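Long-range contacts in surface protein R28 (Streptococcus pyogenes, PDB 6S5Z), which is secreted and probably anchored to the cell wall, displaying at the bacterial surface an immunoglobulin-like Rib domain, the part described here, that is implicated in infection: residues Pro11-Arg16 against Asp72-Lys77; Asp25-Ile30 against Ser40-Lys45. All blocks are in the same frame, centred on the assembly; numbering follows the deposited sequence.

Both contacts build on one mixed sheet of the Rib domain: contact 1 lays the chain leading into edge strand 16-19 along strand 71-81, and contact 2 sets a 3-10 turn against the other edge strand, 41-44. Contact 2 is nested in sequence inside the loop closed by contact 1, and their centres lie about 9 Å apart. They touch directly. Lys14 N and Ser29 O, at 2.8 Å, probably form a hydrogen bond, while a salt bridge joins Asp73 OD2 to Lys45 NZ at 3.2 Å. Contact 1 supplies a sodium ligand, Asp72; in contact 2 the nearest side-chain atom of Ile30 is about 11 Å from the ion.

Contact 1: residues Pro11-Arg16 against Asp72-Lys77; sequences PEAKHR and DDVNVK. With NA (sodium ion), chain C.
Pro11 turns its ring onto two residues of strand 71-81. Its CD comes to 3.4 Å from Asp72 OD2, the two side chains crossing at roughly a right angle, while its CG meets Val74 CG2 at 3.7 Å. Val74 works as a fork: with CG1 anti to the backbone N (chi1 180°), that methyl is turned to Ala13 and CG2 is left for the proline. Ala13 directs its CB at the strand, 3.7 Å from Val76 CG1 and only 3.2 Å from the backbone oxygen of Asn75. The two segments run the same way, end-to-end directions 20° apart, as expected where strand 16-19 is about to join 71-81 in parallel. That pairing begins tentatively: the bond from Arg16 N to Lys77 O is weak, 3.4 Å long, although its N-H...O angle is 154°. Water 1 donates to both Lys14 O, at 2.6 Å, and Lys77 O, and so bridges the two backbones beside that bond. The His15 ring meets Lys77 O obliquely through CD2, and its NE2 is hydrogen-bonded to Thr79 further along the strand. At the other end Asp72 OD2 binds the sodium ion at 2.5 Å; three waters and the backbone oxygens of Lys6 and Tyr9 complete six ligands. Tyr66 OH also bonds OD2, and water 2 links the ion to OD1. This shared hold of sodium and Tyr66 should fix the Asp72 carboxylate against the Pro11 ring, whereas the remaining join, with one weak direct bond and a water bridge between backbones, probably rests mostly on apolar contact.

Contact 2: residues Asp25-Ile30 against Ser40-Lys45; sequences DAKDSI and STYNWK
Tyr42, which buries the most surface here, carries the aliphatic chain of Lys27 over one face of its ring. Lys27 CG stands 3.9 Å from the ring centroid and 25° off the normal, a CH-pi contact displaced toward the rim. The lysine's first torsion (chi1 180°, CG anti to the backbone N) and its extended chain let CB, CG, CD and CE follow the CG-CD1-CE1 side of the ring in turn. This carries NZ on to water 6, which accepts from it at 3.0 Å and donates to Ser40 O at 2.8 Å; the same water lies at the ring edge, in plane. Beside the lysine, on the same side of the ring plane but over by CD2-CE2, Ile30 CG1 approaches Tyr42 CD2 obliquely at 3.8 Å. Residues 26-29 form a 3-10 turn, placed between strands 16-19 and 41-44 of this immunoglobulin-like Rib domain, and it packs on 41-44, an outermost strand of the sheet within the chain. An Asx turn opens it in the conformer described for Asp25, one of two: Lys27 N donates to Asp25 OD1 at 3.0 Å, a bond less certain for the other conformer. Ala26 is given over mainly to Trp44. Its CB sits 3.8 Å from the centroid of the five-membered ring of Trp44 and 6° off the normal, almost squarely over the face, and it also closes to 3.4 Å from the backbone C of Asn43. The indole is steadied by a hydrogen bond from NE1 to the Leu24 oxygen just ahead of the turn. Further along the same ring system, Ser29 OG reaches Trp44 CH2 obliquely at 3.5 Å, while Val62 of the adjacent strand 56-65 and Val76 of strand 71-81 touch the indole.

Contact 1: residues Pro11-Arg16 against Asp72-Lys77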
ATOM      1  N   PRO A  11       8.085  -2.489   4.939  1.00 17.70           N
ATOM      2  CA  PRO A  11       6.897  -2.923   4.199  1.00 11.04           C
ATOM      3  C   PRO A  11       7.250  -3.306   2.768  1.00 14.11           C
ATOM      4  O   PRO A  11       8.123  -2.705   2.134  1.00 13.64           O
ATOM      5  CB  PRO A  11       5.975  -1.698   4.247  1.00 14.84           C
ATOM      6  CG  PRO A  11       6.896  -0.547   4.454  1.00 16.14           C
ATOM      7  CD  PRO A  11       8.054  -1.051   5.251  1.00 18.25           C
ATOM      8  N   GLU A  12       6.579  -4.341   2.278  1.00 12.08           N
ATOM      9  CA  GLU A  12       6.796  -4.845   0.933  1.00 13.74           C
ATOM     10  C   GLU A  12       5.458  -4.964   0.242  1.00 19.21           C
ATOM     11  O   GLU A  12       4.464  -5.352   0.863  1.00 12.01           O
ATOM     12  CB  GLU A  12       7.488  -6.211   0.947  1.00 19.84           C
ATOM     13  CG  GLU A  12       8.887  -6.163   1.509  1.00 28.62           C
ATOM     14  CD  GLU A  12       9.530  -7.534   1.585  1.00 37.76           C
ATOM     15  OE1 GLU A  12       9.540  -8.107   2.695  1.00 35.90           O
ATOM     16  OE2 GLU A  12       9.981  -8.052   0.539  1.00 48.27           O
ATOM     17  N   ALA A  13       5.456  -4.657  -1.052  1.00 15.00           N
ATOM     18  CA  ALA A  13       4.243  -4.647  -1.850  1.00 12.83           C
ATOM     19  C   ALA A  13       3.714  -6.051  -2.092  1.00 14.08           C
ATOM     20  O   ALA A  13       4.474  -7.020  -2.222  1.00 15.24           O
ATOM     21  CB  ALA A  13       4.509  -3.977  -3.195  1.00 13.84           C
ATOM     22  N   LYS A  14       2.394  -6.140  -2.174  1.00 13.70           N
ATOM     23  CA  LYS A  14       1.690  -7.318  -2.648  1.00 13.41           C
ATOM     24  C   LYS A  14       1.037  -6.981  -3.981  1.00 24.21           C
ATOM     25  O   LYS A  14       0.316  -5.978  -4.085  1.00 17.39           O
ATOM     26  CB  LYS A  14       0.634  -7.771  -1.637  1.00 13.52           C
ATOM     27  CG  LYS A  14      -0.297  -8.859  -2.181  1.00 15.50           C
ATOM     28  CD  LYS A  14      -1.309  -9.321  -1.134  1.00 17.46           C
ATOM     29  CE  LYS A  14      -2.395 -10.192  -1.773  1.00 19.50           C
ATOM     30  NZ  LYS A  14      -3.327 -10.746  -0.749  1.00 24.69           N
ATOM     31  N   HIS A  15       1.304  -7.800  -4.999  1.00 14.48           N
ATOM     32  CA  HIS A  15       0.642  -7.639  -6.288  1.00 17.34           C
ATOM     33  C   HIS A  15      -0.751  -8.257  -6.217  1.00 23.78           C
ATOM     34  O   HIS A  15      -0.885  -9.468  -6.007  1.00 18.25           O
ATOM     35  CB  HIS A  15       1.462  -8.296  -7.401  1.00 19.07           C
ATOM     36  CG  HIS A  15       0.724  -8.381  -8.700  1.00 22.96           C
ATOM     37  ND1 HIS A  15       0.407  -9.581  -9.298  1.00 24.33           N
ATOM     38  CD2 HIS A  15       0.200  -7.414  -9.492  1.00 22.12           C
ATOM     39  CE1 HIS A  15      -0.274  -9.350 -10.407  1.00 25.61           C
ATOM     40  NE2 HIS A  15      -0.416  -8.043 -10.547  1.00 23.09           N
ATOM     41  N   ARG A  16      -1.787  -7.441  -6.410  1.00 14.76           N
ATOM     42  CA  ARG A  16      -3.161  -7.922  -6.410  1.00 17.13           C
ATOM     43  C   ARG A  16      -3.730  -7.979  -7.826  1.00 19.68           C
ATOM     44  O   ARG A  16      -3.351  -7.193  -8.708  1.00 17.31           O
ATOM     45  CB  ARG A  16      -4.060  -7.031  -5.545  1.00 17.56           C
ATOM     46  CG  ARG A  16      -3.637  -6.852  -4.109  1.00 10.75           C
ATOM     47  CD  ARG A  16      -4.717  -6.051  -3.405  1.00 18.83           C
ATOM     48  NE  ARG A  16      -5.984  -6.782  -3.382  1.00 14.60           N
ATOM     49  CZ  ARG A  16      -7.161  -6.224  -3.111  1.00 20.03           C
ATOM     50  NH1 ARG A  16      -7.249  -4.931  -2.862  1.00  8.57           N
ATOM     51  NH2 ARG A  16      -8.257  -6.960  -3.104  1.00 23.15           N
ATOM     52  N   ASP A  72       6.257   5.494   5.383  1.00 17.06           N
ATOM     53  CA  ASP A  72       6.918   4.821   4.274  1.00 18.30           C
ATOM     54  C   ASP A  72       6.000   4.876   3.064  1.00 16.24           C
ATOM     55  O   ASP A  72       4.783   4.728   3.199  1.00 19.50           O
ATOM     56  CB  ASP A  72       7.226   3.350   4.606  1.00 16.03           C
ATOM     57  CG  ASP A  72       8.650   3.126   5.069  1.00 21.92           C
ATOM     58  OD1 ASP A  72       9.558   3.822   4.559  1.00 23.27           O
ATOM     59  OD2 ASP A  72       8.870   2.206   5.905  1.00 20.56           O
ATOM     60  N   ASP A  73       6.579   5.134   1.892  1.00 14.96           N
ATOM     61  CA  ASP A  73       5.877   5.029   0.620  1.00 11.90           C
ATOM     62  C   ASP A  73       6.225   3.693  -0.035  1.00 15.18           C
ATOM     63  O   ASP A  73       7.400   3.324  -0.112  1.00 18.41           O
ATOM     64  CB  ASP A  73       6.253   6.178  -0.316  1.00 19.98           C
ATOM     65  CG  ASP A  73       5.700   7.509   0.142  1.00 21.41           C
ATOM     66  OD1 ASP A  73       4.731   7.533   0.932  1.00 24.37           O
ATOM     67  OD2 ASP A  73       6.236   8.548  -0.295  1.00 27.96           O
ATOM     68  N   VAL A  74       5.210   2.979  -0.505  1.00 11.83           N
ATOM     69  CA  VAL A  74       5.396   1.654  -1.083  1.00 15.86           C
ATOM     70  C   VAL A  74       4.739   1.614  -2.455  1.00 14.99           C
ATOM     71  O   VAL A  74       3.518   1.758  -2.563  1.00  9.40           O
ATOM     72  CB  VAL A  74       4.823   0.551  -0.175  1.00 14.39           C
ATOM     73  CG1 VAL A  74       5.037  -0.791  -0.831  1.00 13.96           C
ATOM     74  CG2 VAL A  74       5.483   0.602   1.205  1.00 16.74           C
ATOM     75  N   ASN A  75       5.548   1.421  -3.499  1.00 15.66           N
ATOM     76  CA  ASN A  75       5.027   1.259  -4.849  1.00 14.10           C
ATOM     77  C   ASN A  75       4.405  -0.120  -5.015  1.00 13.88           C
ATOM     78  O   ASN A  75       5.022  -1.135  -4.672  1.00 12.90           O
ATOM     79  CB  ASN A  75       6.146   1.448  -5.877  1.00 13.32           C
ATOM     80  CG  ASN A  75       6.719   2.845  -5.851  1.00 19.50           C
ATOM     81  OD1 ASN A  75       6.014   3.811  -5.553  1.00 21.52           O
ATOM     82  ND2 ASN A  75       8.009   2.959  -6.131  1.00 26.71           N
ATOM     83  N   VAL A  76       3.194  -0.158  -5.562  1.00 10.01           N
ATOM     84  CA  VAL A  76       2.439  -1.398  -5.721  1.00  9.43           C
ATOM     85  C   VAL A  76       1.870  -1.476  -7.128  1.00 10.16           C
ATOM     86  O   VAL A  76       1.816  -0.495  -7.866  1.00 16.45           O
ATOM     87  CB  VAL A  76       1.301  -1.549  -4.693  1.00  9.57           C
ATOM     88  CG1 VAL A  76       1.802  -1.394  -3.264  1.00 12.35           C
ATOM     89  CG2 VAL A  76       0.193  -0.516  -4.991  1.00  9.22           C
ATOM     90  N   LYS A  77       1.435  -2.674  -7.481  1.00 12.78           N
ATOM     91  CA  LYS A  77       0.887  -2.950  -8.793  1.00 18.61           C
ATOM     92  C   LYS A  77      -0.433  -3.674  -8.616  1.00 18.86           C
ATOM     93  O   LYS A  77      -0.571  -4.529  -7.734  1.00 20.43           O
ATOM     94  CB  LYS A  77       1.877  -3.765  -9.635  1.00 17.92           C
ATOM     95  CG  LYS A  77       3.160  -2.978  -9.878  1.00 22.91           C
ATOM     96  CD  LYS A  77       4.097  -3.594 -10.909  1.00 33.73           C
ATOM     97  CE  LYS A  77       5.139  -2.555 -11.343  1.00 40.94           C
ATOM     98  NZ  LYS A  77       5.849  -2.900 -12.606  1.00 45.78           N
TER
HETATM   99 NA    NA C 401      11.239   1.375   5.727  1.00 19.73          NA
HETATM  100  O   HOH W   1      -1.387  -4.277  -5.047  1.00 11.42           O
HETATM  101  O   HOH W   2      12.164   3.534   4.364  1.00 39.82           O
HETATM  102  O   HOH W   3      13.138  -0.443   5.493  1.00 29.09           O
HETATM  103  O   HOH W   4      10.794   0.586   3.251  1.00 46.20           O

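Contact 2: residues Asp25-Ile30 against Ser40-Lys45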
ATOM      1  N   ASP A  25      -8.709  -1.308  -0.787  0.52 14.70           N
ATOM      2  CA  ASP A  25      -8.156  -0.859   0.479  0.52 16.30           C
ATOM      3  C   ASP A  25      -6.642  -0.875   0.358  0.52 15.43           C
ATOM      4  O   ASP A  25      -6.061  -1.868  -0.090  0.52 16.49           O
ATOM      5  CB  ASP A  25      -8.618  -1.772   1.616  0.52 14.30           C
ATOM      6  CG  ASP A  25      -8.316  -1.208   3.002  0.52 19.12           C
ATOM      7  OD1 ASP A  25      -7.230  -0.636   3.225  0.52 20.19           O
ATOM      8  OD2 ASP A  25      -9.175  -1.359   3.889  0.52 22.95           O
ATOM      9  N   ALA A  26      -5.997   0.222   0.759  1.00 12.78           N
ATOM     10  CA  ALA A  26      -4.553   0.303   0.584  1.00  6.93           C
ATOM     11  C   ALA A  26      -3.819  -0.778   1.379  1.00 12.39           C
ATOM     12  O   ALA A  26      -2.823  -1.331   0.904  1.00 13.63           O
ATOM     13  CB  ALA A  26      -4.043   1.682   0.992  1.00 11.44           C
ATOM     14  N   LYS A  27      -4.296  -1.097   2.586  1.00  9.43           N
ATOM     15  CA  LYS A  27      -3.610  -2.093   3.397  1.00  7.44           C
ATOM     16  C   LYS A  27      -3.537  -3.431   2.684  1.00 11.21           C
ATOM     17  O   LYS A  27      -2.640  -4.242   2.964  1.00 12.18           O
ATOM     18  CB  LYS A  27      -4.329  -2.251   4.737  1.00  9.68           C
ATOM     19  CG  LYS A  27      -3.688  -3.269   5.648  1.00 13.58           C
ATOM     20  CD  LYS A  27      -4.312  -3.235   7.020  1.00 17.82           C
ATOM     21  CE  LYS A  27      -3.642  -4.206   7.972  1.00 20.62           C
ATOM     22  NZ  LYS A  27      -4.280  -4.090   9.318  1.00 24.63           N
ATOM     23  N   ASP A  28      -4.493  -3.704   1.798  1.00  7.80           N
ATOM     24  CA  ASP A  28      -4.539  -4.997   1.133  1.00 10.44           C
ATOM     25  C   ASP A  28      -3.453  -5.147   0.083  1.00 15.92           C
ATOM     26  O   ASP A  28      -3.253  -6.262  -0.421  1.00 13.49           O
ATOM     27  CB  ASP A  28      -5.905  -5.226   0.496  1.00  8.69           C
ATOM     28  CG  ASP A  28      -6.980  -5.538   1.513  1.00 21.26           C
ATOM     29  OD1 ASP A  28      -6.655  -6.056   2.605  1.00 22.71           O
ATOM     30  OD2 ASP A  28      -8.159  -5.293   1.210  1.00 21.41           O
ATOM     31  N   SER A  29      -2.769  -4.060  -0.264  1.00 10.06           N
ATOM     32  CA  SER A  29      -1.663  -4.082  -1.208  1.00 11.11           C
ATOM     33  C   SER A  29      -0.307  -4.178  -0.525  1.00 11.03           C
ATOM     34  O   SER A  29       0.725  -4.050  -1.196  1.00 16.52           O
ATOM     35  CB  SER A  29      -1.713  -2.841  -2.114  1.00  9.37           C
ATOM     36  OG  SER A  29      -2.720  -2.996  -3.100  1.00 11.60           O
ATOM     37  N   ILE A  30      -0.275  -4.409   0.782  1.00 10.32           N
ATOM     38  CA  ILE A  30       0.976  -4.588   1.509  1.00  8.27           C
ATOM     39  C   ILE A  30       1.072  -6.049   1.929  1.00  9.04           C
ATOM     40  O   ILE A  30       0.161  -6.571   2.579  1.00 11.53           O
ATOM     41  CB  ILE A  30       1.075  -3.660   2.731  1.00 11.76           C
ATOM     42  CG1 ILE A  30       1.027  -2.191   2.308  1.00  9.94           C
ATOM     43  CG2 ILE A  30       2.325  -3.979   3.547  1.00 11.67           C
ATOM     44  CD1 ILE A  30       2.138  -1.779   1.386  1.00 18.42           C
ATOM     45  N   SER A  40      -0.143   0.649  12.777  1.00 10.70           N
ATOM     46  CA  SER A  40       0.100   1.408  11.555  1.00  9.75           C
ATOM     47  C   SER A  40      -1.206   1.592  10.798  1.00 12.36           C
ATOM     48  O   SER A  40      -2.077   0.731  10.818  1.00  8.95           O
ATOM     49  CB  SER A  40       1.108   0.676  10.663  1.00  9.22           C
ATOM     50  OG  SER A  40       2.288   0.360  11.386  1.00 15.58           O
ATOM     51  N   THR A  41      -1.326   2.700  10.072  1.00 15.75           N
ATOM     52  CA  THR A  41      -2.477   2.889   9.207  1.00 15.41           C
ATOM     53  C   THR A  41      -2.000   2.966   7.762  1.00 12.04           C
ATOM     54  O   THR A  41      -0.864   3.348   7.495  1.00 13.74           O
ATOM     55  CB  THR A  41      -3.298   4.144   9.602  1.00 17.14           C
ATOM     56  OG1 THR A  41      -2.532   5.338   9.392  1.00 18.82           O
ATOM     57  CG2 THR A  41      -3.720   4.076  11.071  1.00 20.88           C
ATOM     58  N   TYR A  42      -2.874   2.585   6.830  1.00  8.26           N
ATOM     59  CA  TYR A  42      -2.527   2.474   5.415  1.00  8.37           C
ATOM     60  C   TYR A  42      -3.516   3.291   4.605  1.00  8.80           C
ATOM     61  O   TYR A  42      -4.726   3.208   4.839  1.00 12.60           O
ATOM     62  CB  TYR A  42      -2.565   1.010   4.958  1.00 15.39           C
ATOM     63  CG  TYR A  42      -1.665   0.094   5.774  1.00 11.63           C
ATOM     64  CD1 TYR A  42      -2.068  -0.409   7.020  1.00 12.58           C
ATOM     65  CD2 TYR A  42      -0.402  -0.256   5.313  1.00  7.73           C
ATOM     66  CE1 TYR A  42      -1.225  -1.246   7.764  1.00 10.07           C
ATOM     67  CE2 TYR A  42       0.427  -1.080   6.045  1.00 13.03           C
ATOM     68  CZ  TYR A  42       0.015  -1.578   7.260  1.00 10.54           C
ATOM     69  OH  TYR A  42       0.879  -2.403   7.958  1.00 15.47           O
ATOM     70  N   ASN A  43      -3.006   4.068   3.650  1.00 11.97           N
ATOM     71  CA  ASN A  43      -3.879   4.827   2.766  1.00 14.28           C
ATOM     72  C   ASN A  43      -3.180   4.980   1.433  1.00 14.58           C
ATOM     73  O   ASN A  43      -1.959   4.864   1.342  1.00 11.14           O
ATOM     74  CB  ASN A  43      -4.227   6.204   3.331  1.00 14.83           C
ATOM     75  CG  ASN A  43      -3.008   7.083   3.505  1.00 17.94           C
ATOM     76  OD1 ASN A  43      -2.366   7.054   4.548  1.00 16.94           O
ATOM     77  ND2 ASN A  43      -2.677   7.871   2.476  1.00 17.12           N
ATOM     78  N   TRP A  44      -3.970   5.246   0.400  1.00 11.75           N
ATOM     79  CA  TRP A  44      -3.395   5.542  -0.901  1.00  9.79           C
ATOM     80  C   TRP A  44      -2.802   6.939  -0.907  1.00 10.82           C
ATOM     81  O   TRP A  44      -3.429   7.899  -0.446  1.00 10.88           O
ATOM     82  CB  TRP A  44      -4.452   5.419  -2.008  1.00 14.68           C
ATOM     83  CG  TRP A  44      -4.951   4.029  -2.192  1.00  7.56           C
ATOM     84  CD1 TRP A  44      -6.177   3.538  -1.856  1.00  7.38           C
ATOM     85  CD2 TRP A  44      -4.208   2.926  -2.728  1.00  9.28           C
ATOM     86  NE1 TRP A  44      -6.247   2.194  -2.159  1.00 10.18           N
ATOM     87  CE2 TRP A  44      -5.052   1.799  -2.696  1.00 12.60           C
ATOM     88  CE3 TRP A  44      -2.910   2.789  -3.235  1.00 13.49           C
ATOM     89  CZ2 TRP A  44      -4.639   0.544  -3.152  1.00 11.60           C
ATOM     90  CZ3 TRP A  44      -2.507   1.555  -3.690  1.00  9.64           C
ATOM     91  CH2 TRP A  44      -3.366   0.445  -3.642  1.00 11.42           C
ATOM     92  N   LYS A  45      -1.599   7.058  -1.460  1.00 12.51           N
ATOM     93  CA  LYS A  45      -1.043   8.383  -1.696  1.00 11.70           C
ATOM     94  C   LYS A  45      -1.969   9.176  -2.607  1.00 10.00           C
ATOM     95  O   LYS A  45      -2.530   8.641  -3.560  1.00 14.88           O
ATOM     96  CB  LYS A  45       0.341   8.278  -2.345  1.00 10.11           C
ATOM     97  CG  LYS A  45       1.011   9.623  -2.620  1.00 16.57           C
ATOM     98  CD  LYS A  45       2.446   9.409  -3.070  1.00 19.52           C
ATOM     99  CE  LYS A  45       3.278   8.923  -1.919  1.00 25.73           C
ATOM    100  NZ  LYS A  45       3.458   9.978  -0.923  1.00 24.09           N
TER
HETATM  101  O   HOH W   5      -8.050   2.621   3.974  1.00 42.42           O
HETATM  102  O   HOH W   6      -3.025  -1.946  11.000  1.00 25.20           O
HETATM  103  O   HOH W   7      -4.817  -0.926   9.930  1.00 39.29           O